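Local coordinates for protein toxin FitB (Neisseria gonorrhoeae, PDB 2H1C) that acts as the toxin of a type II toxin-antitoxin system, a PIN-domain protein of the VapC family that pairs with the antitoxin FitA in a promoter-binding complex, at residues Ile2-Val8 against Val21-Leu25; Ile107-Lys112 against Phe126-Val131. All blocks are in the same frame, centred on the assembly; numbering follows the deposited sequence.

Interaction 1 closes before interaction 2 opens along the chain, and both belong to the one PIN domain, their centres about 16 Å apart. Residues 2-8 hold the central strand of the parallel sheet, strand 2-4; helix 19-27 packs against it in interaction 1. Helix 102-114, which carries interaction 2, also reaches this strand. Strand 2-4 thus lies between the two contacts, with Ile2 and Leu4 turned to helix 19-27 and Leu3 to Ile107 and Ala111. Interaction 2 borders the predicted magnesium ligands, Ile107 lying beside Asp5 and Phe126 near Asp104; interaction 1 contains Asp5 in sequence but packs on the other side of the strand.

Interaction 1: residues Ile2-Val8 against Val21-Leu25; sequences ILLDTNV and VVAWL
Val8 and Val21 have the nearest CA atoms, 7.5 Å apart, while strand 2-4 and helix 21-25 run at 139° to each other with their axes 13.2 Å apart. That wide gap is bridged by apolar side chains alone; no hydrogen bond crosses it. Between the strand and Val8 the chain turns into a short helix, with Asp5 at its N-cap position and Val8 N bonded to Asp5 O, and this turn brings Val8 round to the same partners as Leu4.

Trp24 reaches out from the helix with CG anti to its backbone N (chi1 179°), which carries the six-membered ring across to the strand. Ile2 and Leu4 both meet that ring at its edge, near its plane: Ile2, coming from the opposite direction, sets CG2 4.1 Å from Trp24 CH2, whereas Leu4 slides past in the opposite direction and sets CD2 3.9 Å from Trp24 CZ3. The same Leu4 methyl also touches Leu25 CD2, again at 3.9 Å. Val8 contributes one branch, CG1, which lies 3.9 Å from Leu25 CD2 and more loosely approaches Val21 CG1 and the indole. Leu25 CD2 nestles against Leu4 CD2 and Val8 CG1 together, the three methyls forming a compact triangle.

Ile2 and Leu4 are the residues of strand 2-4 that point toward helix 19-27, whereas Leu3 faces helix 102-114, the alternation expected of a central strand in an alpha/beta fold. Leu4 also belongs to an observed magnesium site and packs on an apolar side chain of the bound peptide, a separate chain. Strands 33-36 and 117-119 flank strand 2-4 in the sheet; Trp24 rests on Ala119 and its ring meets that of Phe134 in strand 133-134.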
ATOM      1  N   ILE A   2       6.298  15.199 -11.188  1.00 12.06           N
ATOM      2  CA  ILE A   2       5.692  15.306  -9.863  1.00  9.14           C
ATOM      3  C   ILE A   2       4.749  14.162  -9.487  1.00 12.15           C
ATOM      4  O   ILE A   2       4.018  13.652 -10.334  1.00 11.39           O
ATOM      5  CB  ILE A   2       4.882  16.635  -9.755  1.00 14.67           C
ATOM      6  CG1 ILE A   2       5.836  17.831  -9.665  1.00 14.22           C
ATOM      7  CG2 ILE A   2       3.960  16.612  -8.527  1.00 11.93           C
ATOM      8  CD1 ILE A   2       6.658  17.864  -8.395  1.00 19.99           C
ATOM      9  N   LEU A   3       4.792  13.771  -8.213  1.00 10.86           N
ATOM     10  CA  LEU A   3       3.896  12.758  -7.652  1.00 10.01           C
ATOM     11  C   LEU A   3       3.098  13.542  -6.611  1.00  8.87           C
ATOM     12  O   LEU A   3       3.656  13.988  -5.603  1.00 11.81           O
ATOM     13  CB  LEU A   3       4.666  11.627  -6.950  1.00 11.88           C
ATOM     14  CG  LEU A   3       3.752  10.475  -6.461  1.00 11.17           C
ATOM     15  CD1 LEU A   3       3.116   9.775  -7.671  1.00 12.49           C
ATOM     16  CD2 LEU A   3       4.561   9.473  -5.633  1.00 13.90           C
ATOM     17  N   LEU A   4       1.807  13.749  -6.848  1.00 10.69           N
ATOM     18  CA  LEU A   4       0.993  14.523  -5.901  1.00 10.99           C
ATOM     19  C   LEU A   4       0.524  13.675  -4.727  1.00 14.99           C
ATOM     20  O   LEU A   4      -0.092  12.639  -4.941  1.00 15.93           O
ATOM     21  CB  LEU A   4      -0.253  15.075  -6.587  1.00 16.13           C
ATOM     22  CG  LEU A   4      -0.160  16.066  -7.740  1.00 14.78           C
ATOM     23  CD1 LEU A   4      -1.584  16.399  -8.188  1.00 14.13           C
ATOM     24  CD2 LEU A   4       0.591  17.321  -7.299  1.00 11.89           C
ATOM     25  N   ASP A   5       0.793  14.134  -3.505  1.00 10.86           N
ATOM     26  CA  ASP A   5       0.396  13.437  -2.269  1.00 14.01           C
ATOM     27  C   ASP A   5      -1.075  13.800  -2.044  1.00 13.59           C
ATOM     28  O   ASP A   5      -1.565  14.800  -2.570  1.00 12.62           O
ATOM     29  CB  ASP A   5       1.281  13.944  -1.105  1.00 17.58           C
ATOM     30  CG  ASP A   5       1.245  13.045   0.144  1.00 27.71           C
ATOM     31  OD1 ASP A   5       0.890  11.851   0.049  1.00 24.60           O
ATOM     32  OD2 ASP A   5       1.608  13.546   1.241  1.00 31.39           O
ATOM     33  N   THR A   6      -1.778  13.009  -1.243  1.00 10.51           N
ATOM     34  CA  THR A   6      -3.194  13.253  -0.995  1.00 12.40           C
ATOM     35  C   THR A   6      -3.562  14.652  -0.501  1.00 13.17           C
ATOM     36  O   THR A   6      -4.568  15.218  -0.927  1.00 15.99           O
ATOM     37  CB  THR A   6      -3.735  12.236   0.022  1.00 16.65           C
ATOM     38  OG1 THR A   6      -3.458  10.918  -0.456  1.00 19.45           O
ATOM     39  CG2 THR A   6      -5.226  12.403   0.213  1.00 16.63           C
ATOM     40  N   ASN A   7      -2.755  15.213   0.395  1.00 13.20           N
ATOM     41  CA  ASN A   7      -3.088  16.518   0.952  1.00 14.77           C
ATOM     42  C   ASN A   7      -3.014  17.662  -0.052  1.00 16.42           C
ATOM     43  O   ASN A   7      -3.616  18.713   0.168  1.00 16.28           O
ATOM     44  CB  ASN A   7      -2.205  16.812   2.170  1.00 16.04           C
ATOM     45  CG  ASN A   7      -0.725  16.849   1.825  1.00 20.19           C
ATOM     46  OD1 ASN A   7      -0.270  17.705   1.065  1.00 22.18           O
ATOM     47  ND2 ASN A   7       0.032  15.914   2.382  1.00 28.22           N
ATOM     48  N   VAL A   8      -2.301  17.459  -1.154  1.00 14.61           N
ATOM     49  CA  VAL A   8      -2.182  18.498  -2.171  1.00 13.10           C
ATOM     50  C   VAL A   8      -3.346  18.416  -3.157  1.00 12.28           C
ATOM     51  O   VAL A   8      -4.015  19.412  -3.413  1.00 13.34           O
ATOM     52  CB  VAL A   8      -0.823  18.386  -2.902  1.00 13.99           C
ATOM     53  CG1 VAL A   8      -0.775  19.340  -4.090  1.00 16.36           C
ATOM     54  CG2 VAL A   8       0.299  18.714  -1.926  1.00 17.19           C
ATOM     55  N   VAL A  21      -1.574  27.175  -3.369  1.00 13.35           N
ATOM     56  CA  VAL A  21      -1.512  25.783  -3.785  1.00 14.19           C
ATOM     57  C   VAL A  21      -2.256  25.604  -5.097  1.00 12.94           C
ATOM     58  O   VAL A  21      -1.789  24.910  -5.998  1.00 13.86           O
ATOM     59  CB  VAL A  21      -2.126  24.854  -2.723  1.00 17.31           C
ATOM     60  CG1 VAL A  21      -2.108  23.419  -3.219  1.00 15.35           C
ATOM     61  CG2 VAL A  21      -1.363  24.984  -1.423  1.00 15.97           C
ATOM     62  N   VAL A  22      -3.420  26.224  -5.205  1.00 14.05           N
ATOM     63  CA  VAL A  22      -4.196  26.122  -6.430  1.00 12.85           C
ATOM     64  C   VAL A  22      -3.371  26.685  -7.595  1.00 14.20           C
ATOM     65  O   VAL A  22      -3.256  26.038  -8.631  1.00 16.24           O
ATOM     66  CB  VAL A  22      -5.521  26.869  -6.303  1.00 11.38           C
ATOM     67  CG1 VAL A  22      -6.282  26.821  -7.628  1.00 17.88           C
ATOM     68  CG2 VAL A  22      -6.357  26.205  -5.191  1.00 11.49           C
ATOM     69  N   ALA A  23      -2.792  27.877  -7.421  1.00 13.88           N
ATOM     70  CA  ALA A  23      -1.969  28.480  -8.477  1.00 15.33           C
ATOM     71  C   ALA A  23      -0.793  27.589  -8.882  1.00 15.03           C
ATOM     72  O   ALA A  23      -0.455  27.470 -10.082  1.00 13.14           O
ATOM     73  CB  ALA A  23      -1.444  29.863  -8.036  1.00 14.22           C
ATOM     74  N   TRP A  24      -0.133  26.984  -7.895  1.00 13.86           N
ATOM     75  CA  TRP A  24       0.990  26.105  -8.205  1.00 13.65           C
ATOM     76  C   TRP A  24       0.512  24.928  -9.048  1.00 12.41           C
ATOM     77  O   TRP A  24       1.164  24.539 -10.020  1.00 12.06           O
ATOM     78  CB  TRP A  24       1.639  25.554  -6.933  1.00 11.94           C
ATOM     79  CG  TRP A  24       2.771  24.624  -7.248  1.00 14.98           C
ATOM     80  CD1 TRP A  24       4.010  24.956  -7.725  1.00 12.76           C
ATOM     81  CD2 TRP A  24       2.740  23.193  -7.173  1.00 14.24           C
ATOM     82  NE1 TRP A  24       4.755  23.813  -7.954  1.00 16.90           N
ATOM     83  CE2 TRP A  24       3.999  22.723  -7.615  1.00 16.39           C
ATOM     84  CE3 TRP A  24       1.769  22.264  -6.771  1.00 16.93           C
ATOM     85  CZ2 TRP A  24       4.312  21.358  -7.663  1.00 19.40           C
ATOM     86  CZ3 TRP A  24       2.079  20.911  -6.823  1.00 14.22           C
ATOM     87  CH2 TRP A  24       3.342  20.473  -7.264  1.00 14.05           C
ATOM     88  N   LEU A  25      -0.609  24.338  -8.655  1.00 13.10           N
ATOM     89  CA  LEU A  25      -1.126  23.210  -9.415  1.00 14.25           C
ATOM     90  C   LEU A  25      -1.406  23.641 -10.862  1.00 17.10           C
ATOM     91  O   LEU A  25      -1.193  22.868 -11.796  1.00 15.73           O
ATOM     92  CB  LEU A  25      -2.401  22.674  -8.771  1.00 14.14           C
ATOM     93  CG  LEU A  25      -2.227  21.895  -7.464  1.00 13.38           C
ATOM     94  CD1 LEU A  25      -3.588  21.774  -6.782  1.00 15.24           C
ATOM     95  CD2 LEU A  25      -1.637  20.507  -7.739  1.00 13.05           C
TER

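Interaction 2: residues Ile107-Lys112 against Phe126-Val131; sequences IAATAK and FFAADV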
ATOM      1  N   ILE A 107       4.302   6.063  -0.681  1.00 14.28           N
ATOM      2  CA  ILE A 107       4.363   7.173  -1.616  1.00 11.22           C
ATOM      3  C   ILE A 107       5.801   7.528  -1.919  1.00 10.76           C
ATOM      4  O   ILE A 107       6.159   7.697  -3.079  1.00 10.77           O
ATOM      5  CB  ILE A 107       3.616   8.389  -1.056  1.00 13.84           C
ATOM      6  CG1 ILE A 107       2.141   8.021  -0.858  1.00 19.77           C
ATOM      7  CG2 ILE A 107       3.716   9.556  -2.023  1.00 12.04           C
ATOM      8  CD1 ILE A 107       1.306   9.114  -0.261  1.00 30.03           C
ATOM      9  N   ALA A 108       6.636   7.613  -0.887  1.00 11.19           N
ATOM     10  CA  ALA A 108       8.027   7.956  -1.108  1.00  9.34           C
ATOM     11  C   ALA A 108       8.737   6.933  -1.994  1.00 12.97           C
ATOM     12  O   ALA A 108       9.497   7.306  -2.890  1.00 14.06           O
ATOM     13  CB  ALA A 108       8.753   8.118   0.226  1.00 12.60           C
ATOM     14  N   ALA A 109       8.473   5.646  -1.772  1.00 11.33           N
ATOM     15  CA  ALA A 109       9.111   4.596  -2.575  1.00 10.97           C
ATOM     16  C   ALA A 109       8.651   4.657  -4.040  1.00  9.95           C
ATOM     17  O   ALA A 109       9.437   4.407  -4.957  1.00 12.15           O
ATOM     18  CB  ALA A 109       8.800   3.203  -1.981  1.00  8.76           C
ATOM     19  N   THR A 110       7.383   4.991  -4.259  1.00  9.17           N
ATOM     20  CA  THR A 110       6.854   5.102  -5.617  1.00 10.40           C
ATOM     21  C   THR A 110       7.575   6.241  -6.336  1.00 10.43           C
ATOM     22  O   THR A 110       8.023   6.088  -7.469  1.00 10.96           O
ATOM     23  CB  THR A 110       5.323   5.373  -5.606  1.00 11.56           C
ATOM     24  OG1 THR A 110       4.648   4.269  -4.978  1.00 11.68           O
ATOM     25  CG2 THR A 110       4.795   5.555  -7.040  1.00  8.40           C
ATOM     26  N   ALA A 111       7.727   7.374  -5.651  1.00 11.89           N
ATOM     27  CA  ALA A 111       8.400   8.526  -6.239  1.00 11.09           C
ATOM     28  C   ALA A 111       9.866   8.224  -6.556  1.00 13.08           C
ATOM     29  O   ALA A 111      10.353   8.548  -7.638  1.00 14.41           O
ATOM     30  CB  ALA A 111       8.303   9.722  -5.292  1.00  9.67           C
ATOM     31  N   LYS A 112      10.573   7.590  -5.627  1.00 17.12           N
ATOM     32  CA  LYS A 112      11.982   7.279  -5.859  1.00 17.46           C
ATOM     33  C   LYS A 112      12.138   6.324  -7.038  1.00 20.09           C
ATOM     34  O   LYS A 112      13.025   6.501  -7.880  1.00 16.16           O
ATOM     35  CB  LYS A 112      12.612   6.674  -4.596  1.00 22.18           C
ATOM     36  CG  LYS A 112      14.058   6.223  -4.779  1.00 26.66           C
ATOM     37  CD  LYS A 112      14.756   5.943  -3.452  1.00 31.51           C
ATOM     38  CE  LYS A 112      15.101   7.233  -2.719  1.00 36.15           C
ATOM     39  NZ  LYS A 112      15.937   7.009  -1.495  1.00 37.38           N
ATOM     40  N   PHE A 126       9.332  12.474   3.969  1.00 25.82           N
ATOM     41  CA  PHE A 126       9.986  12.366   2.678  1.00 25.22           C
ATOM     42  C   PHE A 126      11.436  12.810   2.698  1.00 27.91           C
ATOM     43  O   PHE A 126      12.259  12.305   1.937  1.00 28.19           O
ATOM     44  CB  PHE A 126       9.170  13.117   1.630  1.00 25.62           C
ATOM     45  CG  PHE A 126       7.763  12.610   1.506  1.00 20.03           C
ATOM     46  CD1 PHE A 126       6.729  13.204   2.224  1.00 17.94           C
ATOM     47  CD2 PHE A 126       7.479  11.498   0.713  1.00 20.22           C
ATOM     48  CE1 PHE A 126       5.427  12.697   2.165  1.00 21.66           C
ATOM     49  CE2 PHE A 126       6.181  10.978   0.643  1.00 19.33           C
ATOM     50  CZ  PHE A 126       5.153  11.581   1.372  1.00 20.25           C
ATOM     51  N   PHE A 127      11.761  13.745   3.582  1.00 30.69           N
ATOM     52  CA  PHE A 127      13.140  14.188   3.686  1.00 32.53           C
ATOM     53  C   PHE A 127      13.960  13.010   4.208  1.00 32.46           C
ATOM     54  O   PHE A 127      15.061  12.743   3.726  1.00 33.70           O
ATOM     55  CB  PHE A 127      13.245  15.376   4.639  1.00 34.10           C
ATOM     56  CG  PHE A 127      12.993  16.698   3.979  1.00 37.55           C
ATOM     57  CD1 PHE A 127      13.682  17.046   2.821  1.00 40.02           C
ATOM     58  CD2 PHE A 127      12.106  17.615   4.532  1.00 38.70           C
ATOM     59  CE1 PHE A 127      13.494  18.286   2.226  1.00 40.18           C
ATOM     60  CE2 PHE A 127      11.912  18.862   3.943  1.00 39.49           C
ATOM     61  CZ  PHE A 127      12.608  19.196   2.789  1.00 39.37           C
ATOM     62  N   ALA A 128      13.399  12.292   5.176  1.00 31.65           N
ATOM     63  CA  ALA A 128      14.067  11.135   5.762  1.00 31.28           C
ATOM     64  C   ALA A 128      14.183   9.982   4.762  1.00 30.73           C
ATOM     65  O   ALA A 128      15.063   9.126   4.882  1.00 29.81           O
ATOM     66  CB  ALA A 128      13.318  10.682   7.010  1.00 31.09           C
ATOM     67  N   ALA A 129      13.297   9.966   3.773  1.00 29.55           N
ATOM     68  CA  ALA A 129      13.315   8.927   2.746  1.00 30.48           C
ATOM     69  C   ALA A 129      14.329   9.294   1.662  1.00 31.12           C
ATOM     70  O   ALA A 129      14.560   8.526   0.729  1.00 31.25           O
ATOM     71  CB  ALA A 129      11.923   8.771   2.132  1.00 28.43           C
ATOM     72  N   ASP A 130      14.939  10.470   1.790  1.00 32.51           N
ATOM     73  CA  ASP A 130      15.915  10.923   0.805  1.00 32.34           C
ATOM     74  C   ASP A 130      15.293  11.022  -0.587  1.00 30.62           C
ATOM     75  O   ASP A 130      15.908  10.641  -1.590  1.00 32.16           O
ATOM     76  CB  ASP A 130      17.119   9.970   0.767  1.00 40.00           C
ATOM     77  CG  ASP A 130      18.096  10.212   1.909  1.00 45.23           C
ATOM     78  OD1 ASP A 130      18.741  11.287   1.921  1.00 47.53           O
ATOM     79  OD2 ASP A 130      18.221   9.327   2.790  1.00 48.30           O
ATOM     80  N   VAL A 131      14.059  11.514  -0.647  1.00 24.75           N
ATOM     81  CA  VAL A 131      13.377  11.678  -1.927  1.00 23.76           C
ATOM     82  C   VAL A 131      13.107  13.168  -2.104  1.00 20.37           C
ATOM     83  O   VAL A 131      12.855  13.870  -1.128  1.00 19.41           O
ATOM     84  CB  VAL A 131      12.034  10.894  -1.968  1.00 23.30           C
ATOM     85  CG1 VAL A 131      11.311  11.159  -3.270  1.00 27.25           C
ATOM     86  CG2 VAL A 131      12.305   9.403  -1.832  1.00 26.44           C
TER
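Phe126 and Ala108 meet where helix 102-114 of the PIN domain packs against the end of helix 124-128, which finishes in a Schellman motif: Asp130 has positive phi, and bonds from Asp130 N to Phe127 O and from Val131 N to Phe126 O close the last turn.

The CG of Phe126 stands anti to its carbonyl carbon (chi1 -58°), carrying the ring to helix 102-114. Its CD2 comes 3.6 Å from Ala108 CB, an approach that is oblique to the ring, and Ile107 CG2 nears CE2 obliquely as well. Ala108 CB also abuts Ala129 CB at 3.8 Å, a close meeting of two small side chains.

Beyond the turn, Val131 divides its two methyls between neighbours on the facing helix. CG1 lies against Ala111 CB at 3.9 Å, while CG2 fits beside Lys112 CE at 3.6 Å and also near the backbone oxygen of Ala108. Val118 of strand 117-119 touches both Phe126 and Ala111, so the sheet closes one side of this contact; Ile85 and Ile89 of helix 80-94 adjoin Lys112 and Ala129.

Lys112 reaches across Val131, and the bend at chi3 (-74°) brings its amine to the turn. There Lys112 NZ donates a hydrogen bond of 3.0 Å to Ala129 O, nearly in line with the carbonyl, the C=O...N angle being 163°.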